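Side-chain contact in DltD domain-containing protein (Beauveria bassiana, PDB 7D78), which is a thioesterase of the polyketide transferase af380 family that probably acts as a polyketide cyclase forming medium-ring lactones: residues Pro52-Thr57 against Glu73-Gln78. Residues are numbered along the deposited sequence; the frame is centred on the assembly and turned at random.
Sequences PAIIMT and ETFQSQ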
loop_
_atom_site.group_PDB
_atom_site.type_symbol
_atom_site.label_atom_id
_atom_site.label_comp_id
_atom_site.label_asym_id
_atom_site.label_seq_id
_atom_site.Cartn_x
_atom_site.Cartn_y
_atom_site.Cartn_z
ATOM N N PRO A 52 9.840 11.608 -28.198
ATOM C CA PRO A 52 9.080 11.031 -27.084
ATOM C C PRO A 52 9.823 9.866 -26.446
ATOM O O PRO A 52 10.789 9.320 -26.988
ATOM C CB PRO A 52 7.779 10.558 -27.738
ATOM C CG PRO A 52 8.155 10.332 -29.193
ATOM C CD PRO A 52 9.195 11.367 -29.504
ATOM N N ALA A 53 9.361 9.487 -25.255
ATOM C CA ALA A 53 9.970 8.379 -24.530
ATOM C C ALA A 53 8.894 7.445 -23.996
ATOM O O ALA A 53 7.868 7.898 -23.483
ATOM C CB ALA A 53 10.847 8.887 -23.374
ATOM N N ILE A 54 9.142 6.142 -24.106
ATOM C CA ILE A 54 8.261 5.112 -23.568
ATOM C C ILE A 54 9.036 4.372 -22.490
ATOM O O ILE A 54 10.104 3.818 -22.766
ATOM C CB ILE A 54 7.787 4.134 -24.655
ATOM C CG1 ILE A 54 7.069 4.874 -25.791
ATOM C CG2 ILE A 54 6.924 3.045 -24.042
ATOM C CD1 ILE A 54 6.862 4.000 -27.023
ATOM N N ILE A 55 8.509 4.366 -21.266
ATOM C CA ILE A 55 9.118 3.645 -20.148
ATOM C C ILE A 55 8.349 2.345 -19.961
ATOM O O ILE A 55 7.142 2.371 -19.694
ATOM C CB ILE A 55 9.105 4.482 -18.858
ATOM C CG1 ILE A 55 10.008 5.710 -18.992
ATOM C CG2 ILE A 55 9.543 3.622 -17.648
ATOM C CD1 ILE A 55 9.618 6.862 -18.033
ATOM N N MET A 56 9.038 1.210 -20.104
ATOM C CA MET A 56 8.415 -0.112 -20.110
ATOM C C MET A 56 8.709 -0.832 -18.796
ATOM O O MET A 56 9.876 -1.052 -18.458
ATOM C CB MET A 56 8.925 -0.952 -21.287
ATOM C CG MET A 56 8.640 -0.346 -22.666
ATOM S SD MET A 56 9.424 -1.286 -24.000
ATOM C CE MET A 56 8.440 -2.782 -23.997
ATOM N N THR A 57 7.650 -1.233 -18.086
ATOM C CA THR A 57 7.785 -1.982 -16.837
ATOM C C THR A 57 7.511 -3.460 -17.090
ATOM O O THR A 57 6.422 -3.801 -17.577
ATOM C CB THR A 57 6.819 -1.448 -15.777
ATOM O OG1 THR A 57 7.163 -0.093 -15.433
ATOM C CG2 THR A 57 6.907 -2.299 -14.507
ATOM N N GLU A 73 13.362 -2.240 -29.505
ATOM C CA GLU A 73 14.039 -1.976 -30.774
ATOM C C GLU A 73 13.067 -1.425 -31.813
ATOM O O GLU A 73 13.405 -0.495 -32.556
ATOM C CB GLU A 73 14.700 -3.255 -31.289
ATOM C CG GLU A 73 15.789 -3.791 -30.375
ATOM C CD GLU A 73 16.355 -5.120 -30.854
ATOM O OE1 GLU A 73 16.068 -5.513 -32.005
ATOM O OE2 GLU A 73 17.086 -5.771 -30.079
ATOM N N THR A 74 11.857 -1.987 -31.880
ATOM C CA THR A 74 10.845 -1.469 -32.799
ATOM C C THR A 74 10.441 -0.055 -32.417
ATOM O O THR A 74 10.353 0.830 -33.278
ATOM C CB THR A 74 9.620 -2.387 -32.821
ATOM O OG1 THR A 74 10.000 -3.679 -33.304
ATOM C CG2 THR A 74 8.528 -1.819 -33.733
ATOM N N PHE A 75 10.186 0.176 -31.127
ATOM C CA PHE A 75 9.859 1.524 -30.669
ATOM C C PHE A 75 10.961 2.502 -31.056
ATOM O O PHE A 75 10.693 3.584 -31.589
ATOM C CB PHE A 75 9.649 1.533 -29.153
ATOM C CG PHE A 75 8.340 0.940 -28.699
ATOM C CD1 PHE A 75 7.280 0.774 -29.578
ATOM C CD2 PHE A 75 8.164 0.565 -27.367
ATOM C CE1 PHE A 75 6.072 0.238 -29.148
ATOM C CE2 PHE A 75 6.959 0.021 -26.926
ATOM C CZ PHE A 75 5.912 -0.145 -27.812
ATOM N N GLN A 76 12.215 2.119 -30.814
ATOM C CA GLN A 76 13.337 2.987 -31.150
ATOM C C GLN A 76 13.394 3.282 -32.646
ATOM O O GLN A 76 13.670 4.417 -33.051
ATOM C CB GLN A 76 14.636 2.338 -30.694
ATOM C CG GLN A 76 15.863 3.140 -31.004
ATOM C CD GLN A 76 17.123 2.361 -30.706
ATOM O OE1 GLN A 76 17.229 1.182 -31.036
ATOM N NE2 GLN A 76 18.078 3.010 -30.069
ATOM N N SER A 77 13.151 2.273 -33.484
ATOM C CA SER A 77 13.221 2.492 -34.924
ATOM C C SER A 77 12.075 3.353 -35.430
ATOM O O SER A 77 12.164 3.888 -36.538
ATOM C CB SER A 77 13.224 1.161 -35.671
ATOM O OG SER A 77 11.954 0.552 -35.615
ATOM N N GLN A 78 10.997 3.491 -34.658
ATOM C CA GLN A 78 9.898 4.371 -35.018
ATOM C C GLN A 78 9.992 5.729 -34.331
ATOM O O GLN A 78 9.032 6.507 -34.373
ATOM C CB GLN A 78 8.565 3.689 -34.712
ATOM C CG GLN A 78 8.326 2.469 -35.603
ATOM C CD GLN A 78 6.943 1.870 -35.443
ATOM O OE1 GLN A 78 5.991 2.559 -35.088
ATOM N NE2 GLN A 78 6.825 0.577 -35.721
#
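Phe75 reaches from the helix to the strand and meets two side chains there, Ile54 over one face of its ring and Met56 at the edge. In Ile54 the methyl CD1 does the main touching. It sits 3.8 Å from the centroid of the Phe75 ring, a CH-pi contact. Its direction from the centroid is 16° off the ring normal. The methyl stands nearer the CG-CD2 side of the ring than its middle, with Ile54 CD1 3.7 Å from Phe75 CD2. Ile54 places CG1 anti to the carbonyl carbon, and its extended chi2 of 167° carries CD1 over the ring. The side chains of Ile54 and Phe75 cross at about a right angle.

Met56 approaches differently. Its SD lies 5.1 Å from the centroid of the Phe75 ring. At 74° off the normal, the sulfur is near the ring plane. This is a Met-aromatic contact at the edge, with Met56 SD 4.0 Å from Phe75 CE2. The extended chain of Met56 carries SD to this edge.

Ile54 and Met56 are alternate residues of strand 51-57, so both point to the same side of the sheet. The contact joins the strand and helix of the beta-alpha-beta unit formed by strand 51-57, helix 68-77 and strand 81-86, within the alpha/beta hydrolase fold. Around it, Trp131 packs edge-to-face with Phe75, and Val309 and Thr313 of helix 305-319 also touch that ring. At the end of the helix, Ser77 OG donates a hydrogen bond to Thr74 O (2.8 Å).

No hydrogen bond joins residues 52-57 to 73-78. The three touching residues are buried, so dispersion and the hydrophobic effect probably hold the contact, with a modest electrostatic share from the sulfur at the ring edge.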